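Local coordinates for OmpA family protein (Klebsiella pneumoniae subsp. pneumoniae, PDB 7RJJ) that probably binds peptidoglycan through this OmpA-like domain of a larger membrane protein, here with D-alanine bound, at residues T51-E56 and A98-P103; S70-M75 and F86-Y91. One frame throughout, in Å; residues are numbered along the deposited sequence.

Contact 1: T51-E56 and A98-P103; sequences TDSVGE and ATNDTP. With DAL (D-alanine), chain C.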
ATOM      1  N   THR A  51      -8.067   3.911   3.488  1.00 14.18           N
ATOM      2  CA  THR A  51      -9.198   3.266   4.207  1.00 15.61           C
ATOM      3  C   THR A  51     -10.505   3.647   3.524  1.00 16.97           C
ATOM      4  O   THR A  51     -10.479   4.552   2.670  1.00 16.61           O
ATOM      5  CB  THR A  51      -9.289   3.742   5.662  1.00 15.82           C
ATOM      6  OG1 THR A  51      -9.755   5.092   5.674  1.00 15.92           O
ATOM      7  CG2 THR A  51      -7.966   3.667   6.390  1.00 15.60           C
ATOM      8  N   ASP A  52     -11.583   2.920   3.843  1.00 18.86           N
ATOM      9  CA  ASP A  52     -12.925   3.335   3.365  1.00 20.99           C
ATOM     10  C   ASP A  52     -13.341   4.454   4.332  1.00 21.65           C
ATOM     11  O   ASP A  52     -12.570   4.724   5.285  1.00 20.31           O
ATOM     12  CB  ASP A  52     -13.884   2.141   3.273  1.00 23.08           C
ATOM     13  CG  ASP A  52     -14.123   1.427   4.590  1.00 23.71           C
ATOM     14  OD1 ASP A  52     -13.987   2.085   5.631  1.00 24.23           O
ATOM     15  OD2 ASP A  52     -14.434   0.203   4.562  1.00 25.54           O
ATOM     16  N   SER A  53     -14.493   5.086   4.121  1.00 22.95           N
ATOM     17  CA  SER A  53     -14.883   6.214   5.011  1.00 24.20           C
ATOM     18  C   SER A  53     -15.607   5.722   6.282  1.00 24.86           C
ATOM     19  O   SER A  53     -16.135   6.573   6.996  1.00 25.32           O
ATOM     20  CB  SER A  53     -15.740   7.193   4.257  1.00 25.73           C
ATOM     21  OG  SER A  53     -16.934   6.562   3.843  1.00 26.20           O
ATOM     22  N   VAL A  54     -15.638   4.411   6.552  1.00 25.96           N
ATOM     23  CA  VAL A  54     -16.318   3.900   7.786  1.00 28.18           C
ATOM     24  C   VAL A  54     -15.408   4.182   8.987  1.00 28.16           C
ATOM     25  O   VAL A  54     -14.178   4.164   8.818  1.00 27.42           O
ATOM     26  CB  VAL A  54     -16.684   2.404   7.678  1.00 29.56           C
ATOM     27  CG1 VAL A  54     -17.176   1.826   9.000  1.00 31.44           C
ATOM     28  CG2 VAL A  54     -17.709   2.154   6.582  1.00 30.90           C
ATOM     29  N   GLY A  55     -15.992   4.521  10.135  1.00 30.27           N
ATOM     30  CA  GLY A  55     -15.186   4.787  11.341  1.00 32.15           C
ATOM     31  C   GLY A  55     -14.816   6.254  11.480  1.00 33.81           C
ATOM     32  O   GLY A  55     -15.460   7.098  10.812  1.00 34.11           O
ATOM     33  N   GLU A  56     -13.774   6.536  12.276  1.00 35.63           N
ATOM     34  CA  GLU A  56     -13.349   7.929  12.601  1.00 38.02           C
ATOM     35  C   GLU A  56     -12.074   8.282  11.819  1.00 36.93           C
ATOM     36  O   GLU A  56     -11.152   7.434  11.750  1.00 33.00           O
ATOM     37  CB  GLU A  56     -13.238   8.043  14.127  1.00 42.14           C
ATOM     38  CG  GLU A  56     -13.022   9.454  14.655  1.00 46.45           C
ATOM     39  CD  GLU A  56     -11.584   9.941  14.738  1.00 48.00           C
ATOM     40  OE1 GLU A  56     -10.709   9.128  15.117  1.00 49.88           O
ATOM     41  OE2 GLU A  56     -11.344  11.136  14.448  1.00 48.46           O
ATOM     42  N   ALA A  98     -13.051   4.225  -5.197  1.00 21.90           N
ATOM     43  CA  ALA A  98     -14.390   3.661  -5.465  1.00 23.17           C
ATOM     44  C   ALA A  98     -15.411   4.279  -4.512  1.00 23.18           C
ATOM     45  O   ALA A  98     -15.006   4.876  -3.500  1.00 22.39           O
ATOM     46  CB  ALA A  98     -14.356   2.157  -5.315  1.00 23.15           C
ATOM     47  N   THR A  99     -16.692   4.130  -4.840  1.00 24.42           N
ATOM     48  CA  THR A  99     -17.764   4.665  -3.972  1.00 24.79           C
ATOM     49  C   THR A  99     -17.658   3.999  -2.598  1.00 23.70           C
ATOM     50  O   THR A  99     -17.146   2.843  -2.531  1.00 23.16           O
ATOM     51  CB  THR A  99     -19.152   4.431  -4.595  1.00 26.90           C
ATOM     52  OG1 THR A  99     -20.149   4.922  -3.696  1.00 27.14           O
ATOM     53  CG2 THR A  99     -19.433   2.973  -4.889  1.00 27.55           C
ATOM     54  N   ASN A 100     -18.021   4.741  -1.544  1.00 23.77           N
ATOM     55  CA  ASN A 100     -18.118   4.151  -0.185  1.00 23.92           C
ATOM     56  C   ASN A 100     -19.594   3.795   0.051  1.00 26.22           C
ATOM     57  O   ASN A 100     -19.929   3.396   1.171  1.00 26.44           O
ATOM     58  CB  ASN A 100     -17.568   5.087   0.895  1.00 23.52           C
ATOM     59  CG  ASN A 100     -16.060   5.043   0.975  1.00 21.77           C
ATOM     60  OD1 ASN A 100     -15.483   3.972   1.189  1.00 20.84           O
ATOM     61  ND2 ASN A 100     -15.420   6.189   0.812  1.00 21.43           N
ATOM     62  N   ASP A 101     -20.422   3.895  -0.999  1.00 28.14           N
ATOM     63  CA  ASP A 101     -21.883   3.603  -0.889  1.00 31.28           C
ATOM     64  C   ASP A 101     -22.199   2.113  -1.074  1.00 31.26           C
ATOM     65  O   ASP A 101     -23.382   1.782  -0.993  1.00 32.79           O
ATOM     66  CB  ASP A 101     -22.701   4.435  -1.882  1.00 34.21           C
ATOM     67  CG  ASP A 101     -22.952   5.865  -1.411  1.00 37.04           C
ATOM     68  OD1 ASP A 101     -22.766   6.137  -0.192  1.00 38.68           O
ATOM     69  OD2 ASP A 101     -23.367   6.689  -2.257  1.00 41.60           O
ATOM     70  N   THR A 102     -21.202   1.266  -1.353  1.00 29.69           N
ATOM     71  CA  THR A 102     -21.444  -0.194  -1.501  1.00 30.46           C
ATOM     72  C   THR A 102     -20.323  -0.964  -0.811  1.00 29.30           C
ATOM     73  O   THR A 102     -19.226  -0.428  -0.618  1.00 27.40           O
ATOM     74  CB  THR A 102     -21.518  -0.628  -2.970  1.00 31.51           C
ATOM     75  OG1 THR A 102     -20.214  -0.484  -3.538  1.00 29.59           O
ATOM     76  CG2 THR A 102     -22.541   0.149  -3.774  1.00 33.15           C
ATOM     77  N   PRO A 103     -20.574  -2.224  -0.392  1.00 30.64           N
ATOM     78  CA  PRO A 103     -19.539  -3.053   0.215  1.00 30.12           C
ATOM     79  C   PRO A 103     -18.368  -3.303  -0.753  1.00 29.64           C
ATOM     80  O   PRO A 103     -17.245  -3.288  -0.293  1.00 28.27           O
ATOM     81  CB  PRO A 103     -20.259  -4.367   0.559  1.00 32.49           C
ATOM     82  CG  PRO A 103     -21.720  -3.983   0.632  1.00 34.00           C
ATOM     83  CD  PRO A 103     -21.888  -2.888  -0.404  1.00 33.13           C
TER
HETATM   84  N   DAL C 601     -12.664   2.562   7.636  1.00 24.99           N
HETATM   85  CA  DAL C 601     -12.668   1.085   7.860  1.00 25.85           C
HETATM   86  CB  DAL C 601     -12.547   0.789   9.333  1.00 29.05           C
HETATM   87  C   DAL C 601     -11.538   0.431   7.054  1.00 25.73           C
HETATM   88  O   DAL C 601     -11.165  -0.713   7.306  1.00 23.42           O
HETATM   89  OXT DAL C 601     -10.985   1.013   6.116  1.00 22.22           O
HETATM   90  O   HOH W   1     -12.507   6.321   1.581  1.00 24.95           O
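Asp52 and Asn100 mark where two irregular loops draw closest, their CA atoms 6.3 Å apart, and Asn100 bridges the gap with its side chain. Its CG stands anti to its own carbonyl carbon, which carries the amide across to 51-56. There OD1 accepts a weak hydrogen bond from Ser53 N at 3.3 Å, with 153° at the hydrogen, and lies against Asp52 CB; its stronger partner is the amide of Asn109 on helix 103-109. The other end of the amide works through water: Asn100 ND2 donates to water 1, which in turn donates to Thr51 O at 2.9 Å. One side chain thus holds two successive peptide groups of the facing loop, one directly and one by relay. Ser53 OG sits alongside, 3.4 Å from Asn100 CB, in van der Waals contact.

The loop held this way forms part of the D-alanine site of the OmpA-like fold, lying between strand 43-49 and helix 57-77. Asp52 N donates to the ligand carboxylate at OXT over 3.0 Å, in line with the way such domains recognise peptidoglycan stem peptides. On the ammonium side, Val54 O accepts from the ligand N, although the modelled 2.5 Å is very short and its length doubtful; Asp52 O accepts a weak bond from the same nitrogen. A chi1 of 60° puts the Asp52 carboxylate beside the ligand's amino end, but the distances from OD1 to the ligand are too short to trust, and its apparent Asx turn with Val54 N is equally doubtful. OD2 forms a salt bridge with Arg110. Thr51 OG1 donates to Asp52 O at 2.9 Å, tilted 28° out of the carbonyl plane, while Arg67, Gly18 and Asn60 also hydrogen-bond the ligand.

Contact 2: S70-M75 and F86-Y91; sequences SVRDWM and FAVQGY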
ATOM      1  N   SER A  70       2.248  -3.031   6.833  1.00 16.20           N
ATOM      2  CA  SER A  70       2.080  -4.493   6.577  1.00 17.26           C
ATOM      3  C   SER A  70       2.675  -4.853   5.206  1.00 16.30           C
ATOM      4  O   SER A  70       3.348  -5.891   5.107  1.00 17.08           O
ATOM      5  CB  SER A  70       0.638  -4.932   6.665  1.00 18.34           C
ATOM      6  OG  SER A  70       0.145  -4.842   7.994  1.00 20.25           O
ATOM      7  N   VAL A  71       2.389  -4.041   4.184  1.00 15.17           N
ATOM      8  CA  VAL A  71       2.920  -4.263   2.805  1.00 14.52           C
ATOM      9  C   VAL A  71       4.435  -4.048   2.821  1.00 14.58           C
ATOM     10  O   VAL A  71       5.142  -4.909   2.280  1.00 14.75           O
ATOM     11  CB  VAL A  71       2.188  -3.378   1.780  1.00 13.56           C
ATOM     12  CG1 VAL A  71       2.841  -3.409   0.412  1.00 13.28           C
ATOM     13  CG2 VAL A  71       0.725  -3.767   1.666  1.00 14.25           C
ATOM     14  N   ARG A  72       4.917  -2.981   3.465  1.00 14.47           N
ATOM     15  CA  ARG A  72       6.386  -2.766   3.556  1.00 15.50           C
ATOM     16  C   ARG A  72       7.017  -4.019   4.170  1.00 16.40           C
ATOM     17  O   ARG A  72       7.945  -4.588   3.554  1.00 16.74           O
ATOM     18  CB  ARG A  72       6.732  -1.548   4.422  1.00 15.94           C
ATOM     19  CG  ARG A  72       8.216  -1.394   4.724  1.00 17.55           C
ATOM     20  CD  ARG A  72       8.457  -0.466   5.894  1.00 19.52           C
ATOM     21  NE  ARG A  72       7.923  -1.059   7.113  1.00 21.57           N
ATOM     22  CZ  ARG A  72       7.606  -0.394   8.212  1.00 22.10           C
ATOM     23  NH1 ARG A  72       7.736   0.919   8.263  1.00 23.09           N
ATOM     24  NH2 ARG A  72       7.104  -1.046   9.246  1.00 23.96           N
ATOM     25  N   ASP A  73       6.475  -4.468   5.301  1.00 17.24           N
ATOM     26  CA  ASP A  73       7.024  -5.642   6.034  1.00 19.03           C
ATOM     27  C   ASP A  73       7.042  -6.881   5.128  1.00 18.97           C
ATOM     28  O   ASP A  73       8.034  -7.633   5.172  1.00 19.34           O
ATOM     29  CB  ASP A  73       6.221  -5.953   7.301  1.00 21.04           C
ATOM     30  CG  ASP A  73       6.329  -4.932   8.420  1.00 22.32           C
ATOM     31  OD1 ASP A  73       7.051  -3.929   8.250  1.00 21.61           O
ATOM     32  OD2 ASP A  73       5.677  -5.165   9.469  1.00 25.32           O
ATOM     33  N   TRP A  74       5.989  -7.081   4.332  1.00 18.21           N
ATOM     34  CA  TRP A  74       5.963  -8.269   3.438  1.00 18.91           C
ATOM     35  C   TRP A  74       7.073  -8.148   2.392  1.00 18.73           C
ATOM     36  O   TRP A  74       7.843  -9.086   2.181  1.00 19.69           O
ATOM     37  CB  TRP A  74       4.589  -8.425   2.783  1.00 18.62           C
ATOM     38  CG  TRP A  74       4.419  -9.710   2.033  1.00 19.89           C
ATOM     39  CD1 TRP A  74       3.846 -10.859   2.499  1.00 21.68           C
ATOM     40  CD2 TRP A  74       4.823  -9.983   0.679  1.00 19.87           C
ATOM     41  NE1 TRP A  74       3.842 -11.817   1.524  1.00 22.75           N
ATOM     42  CE2 TRP A  74       4.456 -11.317   0.403  1.00 21.85           C
ATOM     43  CE3 TRP A  74       5.461  -9.241  -0.321  1.00 18.86           C
ATOM     44  CZ2 TRP A  74       4.699 -11.914  -0.835  1.00 22.83           C
ATOM     45  CZ3 TRP A  74       5.698  -9.831  -1.544  1.00 19.80           C
ATOM     46  CH2 TRP A  74       5.325 -11.151  -1.794  1.00 21.84           C
HETATM   47  N   MSE A  75       7.168  -6.979   1.756  1.00 17.44           N
HETATM   48  CA  MSE A  75       8.156  -6.771   0.707  1.00 18.14           C
HETATM   49  C   MSE A  75       9.570  -6.952   1.257  1.00 18.76           C
HETATM   50  O   MSE A  75      10.427  -7.535   0.603  1.00 19.18           O
HETATM   51  CB  MSE A  75       8.016  -5.373   0.107  1.00 17.19           C
HETATM   52  CG  MSE A  75       6.699  -5.115  -0.568  1.00 17.45           C
HETATM   53 SE   MSE A  75       6.470  -6.162  -2.201  1.00 20.97          SE
HETATM   54  CE  MSE A  75       4.560  -5.872  -2.492  1.00 19.16           C
ATOM     55  N   PHE A  86      12.148   1.760   1.560  1.00 13.38           N
ATOM     56  CA  PHE A  86      10.733   2.156   1.769  1.00 12.13           C
ATOM     57  C   PHE A  86      10.529   3.477   2.517  1.00 11.89           C
ATOM     58  O   PHE A  86      11.346   3.884   3.369  1.00 12.32           O
ATOM     59  CB  PHE A  86      10.027   1.071   2.578  1.00 11.97           C
ATOM     60  CG  PHE A  86      10.143  -0.307   1.981  1.00 12.13           C
ATOM     61  CD1 PHE A  86       9.237  -0.741   1.035  1.00 11.77           C
ATOM     62  CD2 PHE A  86      11.174  -1.163   2.351  1.00 13.11           C
ATOM     63  CE1 PHE A  86       9.346  -2.004   0.473  1.00 12.41           C
ATOM     64  CE2 PHE A  86      11.281  -2.424   1.787  1.00 13.66           C
ATOM     65  CZ  PHE A  86      10.362  -2.842   0.853  1.00 13.38           C
ATOM     66  N   ALA A  87       9.420   4.131   2.152  1.00 11.01           N
ATOM     67  CA  ALA A  87       8.892   5.328   2.841  1.00 11.09           C
ATOM     68  C   ALA A  87       7.390   5.083   2.975  1.00 10.71           C
ATOM     69  O   ALA A  87       6.744   4.823   1.919  1.00 10.24           O
ATOM     70  CB  ALA A  87       9.228   6.596   2.103  1.00 11.49           C
ATOM     71  N   VAL A  88       6.871   5.032   4.208  1.00 11.07           N
ATOM     72  CA  VAL A  88       5.422   4.702   4.356  1.00 10.86           C
ATOM     73  C   VAL A  88       4.622   5.968   4.634  1.00 11.15           C
ATOM     74  O   VAL A  88       5.062   6.825   5.411  1.00 12.00           O
ATOM     75  CB  VAL A  88       5.138   3.570   5.369  1.00 11.51           C
ATOM     76  CG1 VAL A  88       5.821   2.267   4.955  1.00 11.41           C
ATOM     77  CG2 VAL A  88       5.476   3.921   6.784  1.00 12.62           C
ATOM     78  N   GLN A  89       3.437   6.014   4.028  1.00 10.80           N
ATOM     79  CA  GLN A  89       2.528   7.180   4.019  1.00 11.28           C
ATOM     80  C   GLN A  89       1.105   6.714   4.302  1.00 11.57           C
ATOM     81  O   GLN A  89       0.797   5.567   3.968  1.00 11.02           O
ATOM     82  CB  GLN A  89       2.588   7.793   2.619  1.00 10.96           C
ATOM     83  CG  GLN A  89       1.703   9.006   2.403  1.00 11.83           C
ATOM     84  CD  GLN A  89       1.808   9.513   0.982  1.00 12.05           C
ATOM     85  OE1 GLN A  89       2.250   8.811   0.078  1.00 11.53           O
ATOM     86  NE2 GLN A  89       1.356  10.733   0.762  1.00 13.17           N
ATOM     87  N   GLY A  90       0.308   7.558   4.948  1.00 12.78           N
ATOM     88  CA  GLY A  90      -1.105   7.218   5.176  1.00 13.60           C
ATOM     89  C   GLY A  90      -1.986   8.341   4.677  1.00 14.50           C
ATOM     90  O   GLY A  90      -1.652   9.490   4.948  1.00 15.18           O
ATOM     91  N   TYR A  91      -3.005   8.013   3.894  1.00 14.79           N
ATOM     92  CA  TYR A  91      -3.994   9.009   3.414  1.00 16.27           C
ATOM     93  C   TYR A  91      -5.307   8.872   4.183  1.00 17.69           C
ATOM     94  O   TYR A  91      -6.238   9.655   3.918  1.00 19.18           O
ATOM     95  CB  TYR A  91      -4.299   8.825   1.930  1.00 16.15           C
ATOM     96  CG  TYR A  91      -3.268   9.406   1.007  1.00 16.03           C
ATOM     97  CD1 TYR A  91      -3.332  10.732   0.621  1.00 17.42           C
ATOM     98  CD2 TYR A  91      -2.230   8.636   0.520  1.00 15.20           C
ATOM     99  CE1 TYR A  91      -2.388  11.276  -0.233  1.00 17.50           C
ATOM    100  CE2 TYR A  91      -1.281   9.168  -0.332  1.00 15.31           C
ATOM    101  CZ  TYR A  91      -1.372  10.486  -0.724  1.00 16.32           C
ATOM    102  OH  TYR A  91      -0.435  11.011  -1.571  1.00 17.06           O
TER
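Arg72 sets its CG over one face of the Phe86 ring, joining helix 57-77 to edge strand 86-90, the last two elements of a beta-alpha-beta unit that begins with strand 43-49. Within these segments helix and strand run nearly antiparallel, with axes 9.5 Å apart at closest approach. The touching atom, Arg72 CG, stands 3.9 Å from the centroid of the Phe86 ring, displaced toward the rim on the CG side, in a CH-pi contact. With CG anti to the backbone N (chi1 171°), the arginine chain leaves the helix toward the strand and then bends at chi3, so that its guanidinium plane is turned 77° from the ring and does not stack on it.

Beyond the ring, Val88 packs against the middle of the arginine chain. The two side chains cross at about a right angle, Val88 CG1 lying 3.9 Å from Arg72 CD and Val88 CG2 coming near NH1. Further along the helix, Met75, a selenomethionine, meets the far end of Phe86: Met75 CB is 3.5 Å from Phe86 CZ. The rest of its side chain then turns away toward helix 27-38, where Met75 touches Ser33, Leu34 and Ile37. Phe86 also touches Ile45 of the neighbouring strand and Val81, which places the ring between sheet and helix.

The charged end of Arg72 is held on the helix itself. Arg72 NE and NH2 both donate to a single oxygen, Asp73 OD1, which lies in the guanidinium plane; this side-on grip probably limits rotation of the group. Arg72 NH2 lies 3.1 Å from Asp73 OD1, reaching that oxygen on its syn side, 20° out of the carboxylate plane.

How the contacts relate
From the N terminus the chain passes through strand 43-49 and enters 51-56, the first half of contact 1. It then runs up helix 57-77, whose later turns supply 70-75, and returns along strand 86-90, where contact 2 closes a short loop of 10 intervening residues. Only afterwards does 98-103 come back to 51-56, closing the larger loop of contact 1 around the smaller one. The contacts do not touch: their centres lie 21 Å apart and their nearest atoms about 6 Å. Contact 2 ties the helix to the edge of the sheet, whereas contact 1 joins the ligand-binding loop to the loop leading into helix 103-109.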